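Local coordinates for protein putative prolyl-tRNA synthetase (PDB 5XIL) that probably attaches L-proline to its cognate tRNA at the expense of ATP, as a prolyl-tRNA synthetase of class II, at residues Thr213-Gly224 and Pro470-Cys478; Gln292-Ile300 and Pro340-Glu348. All blocks are in the same frame, centred on the assembly; numbering follows the deposited sequence.

Interaction 1 of 2, residues Thr213-Gly224 and Pro470-Cys478; sequences TVETFIEAVGRG and PSMGAKTLC. With MG (magnesium ion), chain F.
The carbonyl oxygen of Ser471 is gripped by both terminal nitrogens of Arg223, with NH2 at 2.8 Å and NH1 at 2.9 Å from Ser471 O. The oxygen lies almost exactly in the guanidinium plane, so the fork meets it end-on; NH1 approaches within the carbonyl plane, whereas NH2 is tilted 28° from it. Since both donors share one acceptor, their N-H directions cannot both be straight, and the angle for NH2 is 147°. An extended run from CG to NE carries the group across to the loop. Over one guanidinium face sits Pro470, its CB 3.4 Å from Arg223 NH2, while Met472 CE stands at the edge. NH1 also donates to Ser511 O, tying the C-terminal tail into the same cluster.

At the other end, strand 475-478 runs past strand 213-218 at 116°, and side chains fill the crossing. Cys478 CB rests 3.6 Å from Thr213 CG2, and Leu477 CD1 comes to 4.0 Å from Gly224 CA. Glu215 folds back at chi2, which lets Thr213 OG1 donate to its OE2 over 2.6 Å, on the anti side and well out of the carboxylate plane. The same OE2 forms a salt bridge with Lys199, consistent with a carboxylate that stays ionised although buried.

Arg223 opens the strand after a G1 beta bulge, in which it and Gly222 both face Ile218. In that turn Glu219 OE2 binds magnesium at 2.2 Å, with His413 and four waters completing six ligands. The contact thus joins the class II catalytic core to the C-terminal domain: the positive guanidinium meets no carboxylate across these two segments but donates to two backbone carbonyls, Ser471 O and Ser511 O, so the link reads main-chain position at those places.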
loop_
_atom_site.group_PDB
_atom_site.type_symbol
_atom_site.label_atom_id
_atom_site.label_comp_id
_atom_site.label_asym_id
_atom_site.label_seq_id
_atom_site.Cartn_x
_atom_site.Cartn_y
_atom_site.Cartn_z
ATOM N N THR A 213 -10.240 18.706 12.775
ATOM C CA THR A 213 -9.042 18.080 13.343
ATOM C C THR A 213 -9.420 17.010 14.388
ATOM O O THR A 213 -10.530 17.015 14.957
ATOM C CB THR A 213 -8.180 19.173 13.991
ATOM O OG1 THR A 213 -6.940 18.655 14.486
ATOM C CG2 THR A 213 -8.899 19.836 15.153
ATOM N N VAL A 214 -8.473 16.111 14.660
ATOM C CA VAL A 214 -8.532 15.185 15.738
ATOM C C VAL A 214 -7.313 15.501 16.615
ATOM O O VAL A 214 -6.189 15.432 16.157
ATOM C CB VAL A 214 -8.573 13.684 15.320
ATOM C CG1 VAL A 214 -9.947 13.358 14.808
ATOM C CG2 VAL A 214 -7.575 13.398 14.249
ATOM N N GLU A 215 -7.565 15.975 17.812
ATOM C CA GLU A 215 -6.497 16.463 18.664
ATOM C C GLU A 215 -6.213 15.372 19.706
ATOM O O GLU A 215 -7.176 14.760 20.249
ATOM C CB GLU A 215 -6.949 17.721 19.333
ATOM C CG GLU A 215 -7.175 18.840 18.316
ATOM C CD GLU A 215 -5.870 19.376 17.785
ATOM O OE1 GLU A 215 -4.829 19.367 18.512
ATOM O OE2 GLU A 215 -5.851 19.749 16.621
ATOM N N THR A 216 -4.936 15.140 19.971
ATOM C CA THR A 216 -4.486 14.106 20.891
ATOM C C THR A 216 -3.752 14.764 22.065
ATOM O O THR A 216 -3.372 15.973 21.995
ATOM C CB THR A 216 -3.573 13.093 20.186
ATOM O OG1 THR A 216 -2.355 13.720 19.847
ATOM C CG2 THR A 216 -4.217 12.564 18.891
ATOM N N PHE A 217 -3.507 13.996 23.135
ATOM C CA PHE A 217 -2.929 14.535 24.350
ATOM C C PHE A 217 -1.737 13.718 24.762
ATOM O O PHE A 217 -1.834 12.447 24.852
ATOM C CB PHE A 217 -3.976 14.577 25.449
ATOM C CG PHE A 217 -3.411 14.893 26.803
ATOM C CD1 PHE A 217 -2.879 16.125 27.054
ATOM C CD2 PHE A 217 -3.376 13.943 27.832
ATOM C CE1 PHE A 217 -2.369 16.441 28.297
ATOM C CE2 PHE A 217 -2.895 14.267 29.078
ATOM C CZ PHE A 217 -2.378 15.535 29.290
ATOM N N ILE A 218 -0.644 14.417 24.992
ATOM C CA ILE A 218 0.628 13.819 25.454
ATOM C C ILE A 218 0.825 14.098 26.920
ATOM O O ILE A 218 1.388 15.156 27.366
ATOM C CB ILE A 218 1.809 14.286 24.616
ATOM C CG1 ILE A 218 1.536 14.266 23.142
ATOM C CG2 ILE A 218 3.097 13.490 24.923
ATOM C CD1 ILE A 218 1.208 12.952 22.544
ATOM N N GLU A 219 0.414 13.120 27.725
ATOM C CA GLU A 219 0.341 13.283 29.157
ATOM C C GLU A 219 1.670 13.588 29.808
ATOM O O GLU A 219 1.713 14.325 30.780
ATOM C CB GLU A 219 -0.259 12.007 29.799
ATOM C CG GLU A 219 -0.818 12.285 31.217
ATOM C CD GLU A 219 0.097 11.855 32.336
ATOM O OE1 GLU A 219 0.730 10.792 32.125
ATOM O OE2 GLU A 219 0.090 12.523 33.441
ATOM N N ALA A 220 2.741 12.968 29.330
ATOM C CA ALA A 220 4.021 13.044 30.052
ATOM C C ALA A 220 4.510 14.453 30.108
ATOM O O ALA A 220 5.202 14.826 31.025
ATOM C CB ALA A 220 5.063 12.191 29.391
ATOM N N VAL A 221 4.178 15.241 29.095
ATOM C CA VAL A 221 4.633 16.639 29.003
ATOM C C VAL A 221 3.480 17.657 29.051
ATOM O O VAL A 221 3.741 18.832 29.064
ATOM C CB VAL A 221 5.545 16.924 27.801
ATOM C CG1 VAL A 221 6.925 16.267 27.962
ATOM C CG2 VAL A 221 4.945 16.585 26.422
ATOM N N GLY A 222 2.250 17.191 29.119
ATOM C CA GLY A 222 1.098 18.009 29.222
ATOM C C GLY A 222 0.867 18.852 27.989
ATOM O O GLY A 222 0.484 20.023 28.106
ATOM N N ARG A 223 1.051 18.265 26.831
ATOM C CA ARG A 223 0.904 19.013 25.561
ATOM C C ARG A 223 -0.047 18.373 24.630
ATOM O O ARG A 223 -0.228 17.128 24.594
ATOM C CB ARG A 223 2.230 19.203 24.882
ATOM C CG ARG A 223 3.289 19.928 25.694
ATOM C CD ARG A 223 4.574 20.207 24.934
ATOM N NE ARG A 223 5.321 21.139 25.768
ATOM C CZ ARG A 223 5.374 22.471 25.603
ATOM N NH1 ARG A 223 4.866 23.073 24.508
ATOM N NH2 ARG A 223 6.002 23.189 26.526
ATOM N N GLY A 224 -0.744 19.213 23.874
ATOM C CA GLY A 224 -1.622 18.756 22.773
ATOM C C GLY A 224 -0.764 18.452 21.532
ATOM O O GLY A 224 0.345 18.972 21.368
ATOM N N PRO A 470 10.812 24.394 24.833
ATOM C CA PRO A 470 9.510 24.438 24.126
ATOM C C PRO A 470 8.662 25.685 24.421
ATOM O O PRO A 470 8.914 26.390 25.378
ATOM C CB PRO A 470 8.808 23.155 24.618
ATOM C CG PRO A 470 9.394 22.944 25.979
ATOM C CD PRO A 470 10.864 23.275 25.782
ATOM N N SER A 471 7.650 25.938 23.610
ATOM C CA SER A 471 6.753 27.044 23.837
ATOM C C SER A 471 5.982 26.833 25.140
ATOM O O SER A 471 5.595 25.705 25.449
ATOM C CB SER A 471 5.780 27.179 22.639
ATOM O OG SER A 471 5.050 25.982 22.459
ATOM N N MET A 472 5.736 27.902 25.858
ATOM C CA MET A 472 4.931 27.915 27.071
ATOM C C MET A 472 3.607 28.575 26.940
ATOM O O MET A 472 2.716 28.345 27.814
ATOM C CB MET A 472 5.707 28.512 28.267
ATOM C CG MET A 472 6.982 27.757 28.584
ATOM S SD MET A 472 6.708 26.019 29.013
ATOM C CE MET A 472 8.306 25.307 28.617
ATOM N N GLY A 473 3.367 29.333 25.846
ATOM C CA GLY A 473 2.050 29.921 25.685
ATOM C C GLY A 473 1.051 28.835 25.292
ATOM O O GLY A 473 1.446 27.931 24.592
ATOM N N ALA A 474 -0.220 28.954 25.690
ATOM C CA ALA A 474 -1.248 28.022 25.263
ATOM C C ALA A 474 -1.935 28.523 23.986
ATOM O O ALA A 474 -2.434 29.657 23.939
ATOM C CB ALA A 474 -2.289 27.909 26.327
ATOM N N LYS A 475 -2.062 27.654 22.988
ATOM C CA LYS A 475 -2.843 28.006 21.827
ATOM C C LYS A 475 -4.173 27.329 21.898
ATOM O O LYS A 475 -4.378 26.473 22.823
ATOM C CB LYS A 475 -2.093 27.586 20.555
ATOM C CG LYS A 475 -1.829 26.105 20.406
ATOM C CD LYS A 475 -1.013 26.042 19.118
ATOM C CE LYS A 475 -1.194 24.816 18.336
ATOM N NZ LYS A 475 -0.599 25.139 16.986
ATOM N N THR A 476 -5.062 27.600 20.942
ATOM C CA THR A 476 -6.245 26.798 20.832
ATOM C C THR A 476 -5.829 25.531 20.036
ATOM O O THR A 476 -4.988 25.559 19.118
ATOM C CB THR A 476 -7.432 27.439 20.168
ATOM O OG1 THR A 476 -7.067 27.866 18.870
ATOM C CG2 THR A 476 -7.965 28.647 20.990
ATOM N N LEU A 477 -6.389 24.449 20.499
ATOM C CA LEU A 477 -6.262 23.136 19.884
ATOM C C LEU A 477 -7.478 22.867 18.954
ATOM O O LEU A 477 -7.291 22.677 17.758
ATOM C CB LEU A 477 -6.034 22.055 20.936
ATOM C CG LEU A 477 -4.876 22.312 21.898
ATOM C CD1 LEU A 477 -4.873 21.164 22.900
ATOM C CD2 LEU A 477 -3.528 22.353 21.205
ATOM N N CYS A 478 -8.699 22.970 19.460
ATOM C CA CYS A 478 -9.884 22.900 18.626
ATOM C C CYS A 478 -11.046 23.350 19.449
ATOM O O CYS A 478 -10.982 23.363 20.704
ATOM C CB CYS A 478 -10.192 21.499 18.077
ATOM S SG CYS A 478 -10.692 20.325 19.322
HETATM MG MG MG F . -0.630 14.329 34.512
HETATM O O HOH W 1 -0.159 15.260 32.553
HETATM O O HOH W 2 -1.195 16.137 35.626
HETATM O O HOH W 3 -1.080 13.458 36.276
HETATM O O HOH W 4 1.233 14.502 34.838
#

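Interaction 2 of 2, residues Gln292-Ile300 and Pro340-Glu348; sequences QVIIIPVGI and PGWRFNHWE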
loop_
_atom_site.group_PDB
_atom_site.type_symbol
_atom_site.label_atom_id
_atom_site.label_comp_id
_atom_site.label_asym_id
_atom_site.label_seq_id
_atom_site.Cartn_x
_atom_site.Cartn_y
_atom_site.Cartn_z
ATOM N N GLN A 292 2.177 -10.299 17.795
ATOM C CA GLN A 292 1.165 -10.074 18.831
ATOM C C GLN A 292 1.466 -10.943 20.073
ATOM O O GLN A 292 1.191 -10.554 21.212
ATOM C CB GLN A 292 -0.169 -10.439 18.256
ATOM C CG GLN A 292 -0.718 -9.420 17.247
ATOM C CD GLN A 292 -2.020 -9.863 16.633
ATOM O OE1 GLN A 292 -2.172 -11.011 16.216
ATOM N NE2 GLN A 292 -3.000 -8.980 16.628
ATOM N N VAL A 293 2.044 -12.099 19.815
ATOM C CA VAL A 293 2.377 -13.056 20.894
ATOM C C VAL A 293 3.749 -13.603 20.677
ATOM O O VAL A 293 4.071 -14.119 19.611
ATOM C CB VAL A 293 1.383 -14.232 20.940
ATOM C CG1 VAL A 293 1.773 -15.207 22.056
ATOM C CG2 VAL A 293 -0.063 -13.795 20.953
ATOM N N ILE A 294 4.599 -13.511 21.685
ATOM C CA ILE A 294 5.886 -14.116 21.628
ATOM C C ILE A 294 5.884 -15.341 22.568
ATOM O O ILE A 294 5.505 -15.246 23.685
ATOM C CB ILE A 294 7.018 -13.168 21.988
ATOM C CG1 ILE A 294 8.410 -13.762 21.686
ATOM C CG2 ILE A 294 6.973 -12.709 23.425
ATOM C CD1 ILE A 294 8.713 -13.851 20.233
ATOM N N ILE A 295 6.423 -16.427 22.087
ATOM C CA ILE A 295 6.502 -17.720 22.863
ATOM C C ILE A 295 7.980 -17.977 23.266
ATOM O O ILE A 295 8.849 -18.086 22.418
ATOM C CB ILE A 295 5.963 -18.875 21.999
ATOM C CG1 ILE A 295 4.551 -18.595 21.510
ATOM C CG2 ILE A 295 6.075 -20.232 22.732
ATOM C CD1 ILE A 295 4.160 -19.441 20.320
ATOM N N ILE A 296 8.251 -18.062 24.566
ATOM C CA ILE A 296 9.581 -18.232 25.041
ATOM C C ILE A 296 9.610 -19.467 25.953
ATOM O O ILE A 296 8.850 -19.503 26.912
ATOM C CB ILE A 296 9.993 -17.022 25.857
ATOM C CG1 ILE A 296 9.829 -15.739 25.006
ATOM C CG2 ILE A 296 11.397 -17.205 26.403
ATOM C CD1 ILE A 296 10.070 -14.448 25.747
ATOM N N PRO A 297 10.492 -20.449 25.644
ATOM C CA PRO A 297 10.613 -21.626 26.491
ATOM C C PRO A 297 11.290 -21.265 27.834
ATOM O O PRO A 297 12.186 -20.378 27.924
ATOM C CB PRO A 297 11.414 -22.613 25.606
ATOM C CG PRO A 297 12.352 -21.693 24.892
ATOM C CD PRO A 297 11.479 -20.489 24.548
ATOM N N VAL A 298 10.817 -21.877 28.899
ATOM C CA VAL A 298 11.375 -21.656 30.228
ATOM C C VAL A 298 11.500 -23.011 30.980
ATOM O O VAL A 298 10.997 -24.031 30.525
ATOM C CB VAL A 298 10.514 -20.737 31.090
ATOM C CG1 VAL A 298 10.324 -19.349 30.439
ATOM C CG2 VAL A 298 9.152 -21.390 31.349
ATOM N N GLY A 299 12.200 -22.979 32.112
ATOM C CA GLY A 299 12.354 -24.132 33.014
ATOM C C GLY A 299 13.306 -25.175 32.493
ATOM O O GLY A 299 13.196 -26.322 32.879
ATOM N N ILE A 300 14.225 -24.791 31.609
ATOM C CA ILE A 300 15.214 -25.735 31.086
ATOM C C ILE A 300 16.524 -25.610 31.858
ATOM O O ILE A 300 17.104 -24.534 31.885
ATOM C CB ILE A 300 15.479 -25.456 29.597
ATOM C CG1 ILE A 300 14.203 -25.727 28.796
ATOM C CG2 ILE A 300 16.652 -26.279 29.092
ATOM C CD1 ILE A 300 14.252 -25.244 27.365
ATOM N N PRO A 340 16.086 -16.846 29.549
ATOM C CA PRO A 340 14.705 -16.419 29.295
ATOM C C PRO A 340 14.462 -15.013 29.794
ATOM O O PRO A 340 13.760 -14.297 29.146
ATOM C CB PRO A 340 13.826 -17.453 30.059
ATOM C CG PRO A 340 14.713 -18.692 30.127
ATOM C CD PRO A 340 16.156 -18.204 30.139
ATOM N N GLY A 341 15.035 -14.624 30.930
ATOM C CA GLY A 341 14.866 -13.270 31.429
ATOM C C GLY A 341 15.301 -12.188 30.446
ATOM O O GLY A 341 14.623 -11.179 30.276
ATOM N N TRP A 342 16.458 -12.366 29.838
ATOM C CA TRP A 342 16.932 -11.446 28.832
ATOM C C TRP A 342 15.935 -11.358 27.665
ATOM O O TRP A 342 15.644 -10.257 27.130
ATOM C CB TRP A 342 18.262 -11.923 28.265
ATOM C CG TRP A 342 18.932 -10.961 27.347
ATOM C CD1 TRP A 342 19.974 -10.100 27.684
ATOM C CD2 TRP A 342 18.664 -10.740 25.935
ATOM N NE1 TRP A 342 20.326 -9.347 26.575
ATOM C CE2 TRP A 342 19.559 -9.721 25.494
ATOM C CE3 TRP A 342 17.734 -11.271 25.012
ATOM C CZ2 TRP A 342 19.553 -9.232 24.168
ATOM C CZ3 TRP A 342 17.737 -10.796 23.701
ATOM C CH2 TRP A 342 18.645 -9.773 23.292
ATOM N N ARG A 343 15.481 -12.520 27.210
ATOM C CA ARG A 343 14.475 -12.549 26.140
ATOM C C ARG A 343 13.178 -11.861 26.626
ATOM O O ARG A 343 12.570 -11.113 25.859
ATOM C CB ARG A 343 14.236 -13.974 25.660
ATOM C CG ARG A 343 15.377 -14.528 24.830
ATOM C CD ARG A 343 15.161 -15.989 24.539
ATOM N NE ARG A 343 15.786 -16.801 25.564
ATOM C CZ ARG A 343 15.734 -18.136 25.617
ATOM N NH1 ARG A 343 15.015 -18.846 24.745
ATOM N NH2 ARG A 343 16.436 -18.751 26.562
ATOM N N PHE A 344 12.750 -12.068 27.885
ATOM C CA PHE A 344 11.539 -11.463 28.341
ATOM C C PHE A 344 11.725 -9.933 28.200
ATOM O O PHE A 344 10.795 -9.185 27.828
ATOM C CB PHE A 344 11.274 -11.709 29.846
ATOM C CG PHE A 344 10.787 -13.098 30.226
ATOM C CD1 PHE A 344 10.871 -14.199 29.367
ATOM C CD2 PHE A 344 10.298 -13.297 31.517
ATOM C CE1 PHE A 344 10.504 -15.470 29.774
ATOM C CE2 PHE A 344 9.903 -14.577 31.900
ATOM C CZ PHE A 344 9.997 -15.636 31.035
ATOM N N ASN A 345 12.895 -9.456 28.601
ATOM C CA ASN A 345 13.149 -7.995 28.604
ATOM C C ASN A 345 13.095 -7.383 27.189
ATOM O O ASN A 345 12.464 -6.305 26.978
ATOM C CB ASN A 345 14.512 -7.652 29.226
ATOM C CG ASN A 345 14.843 -6.157 29.081
ATOM O OD1 ASN A 345 14.297 -5.282 29.813
ATOM N ND2 ASN A 345 15.669 -5.851 28.129
ATOM N N HIS A 346 13.766 -8.047 26.254
ATOM C CA HIS A 346 13.832 -7.660 24.886
ATOM C C HIS A 346 12.440 -7.435 24.290
ATOM O O HIS A 346 12.166 -6.431 23.660
ATOM C CB HIS A 346 14.577 -8.728 24.083
ATOM C CG HIS A 346 14.550 -8.519 22.598
ATOM N ND1 HIS A 346 15.374 -7.622 21.943
ATOM C CD2 HIS A 346 13.827 -9.137 21.626
ATOM C CE1 HIS A 346 15.131 -7.671 20.657
ATOM N NE2 HIS A 346 14.209 -8.588 20.438
ATOM N N TRP A 347 11.561 -8.419 24.444
ATOM C CA TRP A 347 10.166 -8.309 23.955
ATOM C C TRP A 347 9.294 -7.379 24.788
ATOM O O TRP A 347 8.333 -6.803 24.256
ATOM C CB TRP A 347 9.538 -9.711 23.854
ATOM C CG TRP A 347 10.282 -10.548 22.774
ATOM C CD1 TRP A 347 11.203 -11.571 22.975
ATOM C CD2 TRP A 347 10.255 -10.326 21.352
ATOM N NE1 TRP A 347 11.686 -11.989 21.790
ATOM C CE2 TRP A 347 11.130 -11.262 20.769
ATOM C CE3 TRP A 347 9.533 -9.478 20.522
ATOM C CZ2 TRP A 347 11.332 -11.346 19.392
ATOM C CZ3 TRP A 347 9.719 -9.578 19.115
ATOM C CH2 TRP A 347 10.608 -10.494 18.580
ATOM N N GLU A 348 9.600 -7.238 26.075
ATOM C CA GLU A 348 8.954 -6.240 26.916
ATOM C C GLU A 348 9.216 -4.855 26.386
ATOM O O GLU A 348 8.303 -4.031 26.270
ATOM C CB GLU A 348 9.470 -6.313 28.351
ATOM C CG GLU A 348 8.780 -5.350 29.304
ATOM C CD GLU A 348 9.000 -5.739 30.745
ATOM O OE1 GLU A 348 10.053 -5.386 31.317
ATOM O OE2 GLU A 348 8.133 -6.441 31.284
#
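Ile294 sits with its ethyl branch over one face of the Trp347 indole, the two side chains crossing at about a right angle, where helix 340-350 packs on the mixed sheet holding strand 293-297 in the alpha/beta fold of the anticodon-binding domain. The strand and helix segments run nearly antiparallel, at 168° with axes 9.1 Å apart. Ile294 CG1 stands 3.6 Å from the centroid of the five-membered ring of Trp347 and 5° off its normal, a CH-pi contact directly over the face. With CG1 anti to the backbone N (chi1 -170°), the ethyl branch of Ile294 extends across the indole, so that CD1 lies above the CE2-CZ2 side, offset toward the rim, 3.6 Å from Trp347 CE2. His346 CD2 lies over the opposite face, and Trp347 NE1 donates to Asp333 OD2; together these should restrict rotation of the indole.

Two residues on, Ile296 points its CB at the helix and reaches between Phe344 and Trp347. Its CD1 approaches Phe344 CD1 obliquely at 3.7 Å, while its CG2 lies near the plane of the Phe344 ring, at the edge. That ring also meets Val298 edge-on, with CG1 at 3.8 Å from Phe344 CZ, and Arg355 of the neighbouring strand adds a cation-pi contact. The two aromatic rings therefore engage the strand differently, one by a face and the other mainly by its rim.

Toward the helix start, Val298 CG1 also touches Pro340 CB at 4.0 Å. Arg343 bends at chi3, bringing Ile296 CG2 over one face of its guanidinium. The guanidinium of Arg343 is held by backbone oxygens, NE by Ser339 O and NH1 by Asp333 O, and Arg343 NH1 also touches the Pro297 ring, 3.9 Å from CG.

Interactions 1 and 2 share no strand, helix or sheet: their centres lie 37 Å apart and their nearest atoms about 17 Å. Along the chain, 213-224 comes first, then both segments of interaction 2, and finally 470-478. Interaction 2 is thus a local contact, with 39 residues between its segments, inside the anticodon-binding domain, whereas interaction 1 spans 245 residues and brings the C-terminal domain back onto the catalytic core. The chain leaves the core, builds the anticodon-binding domain and returns. Interaction 2 joins helix to sheet within that one intervening domain, while interaction 1 joins the C-terminal domain to the core.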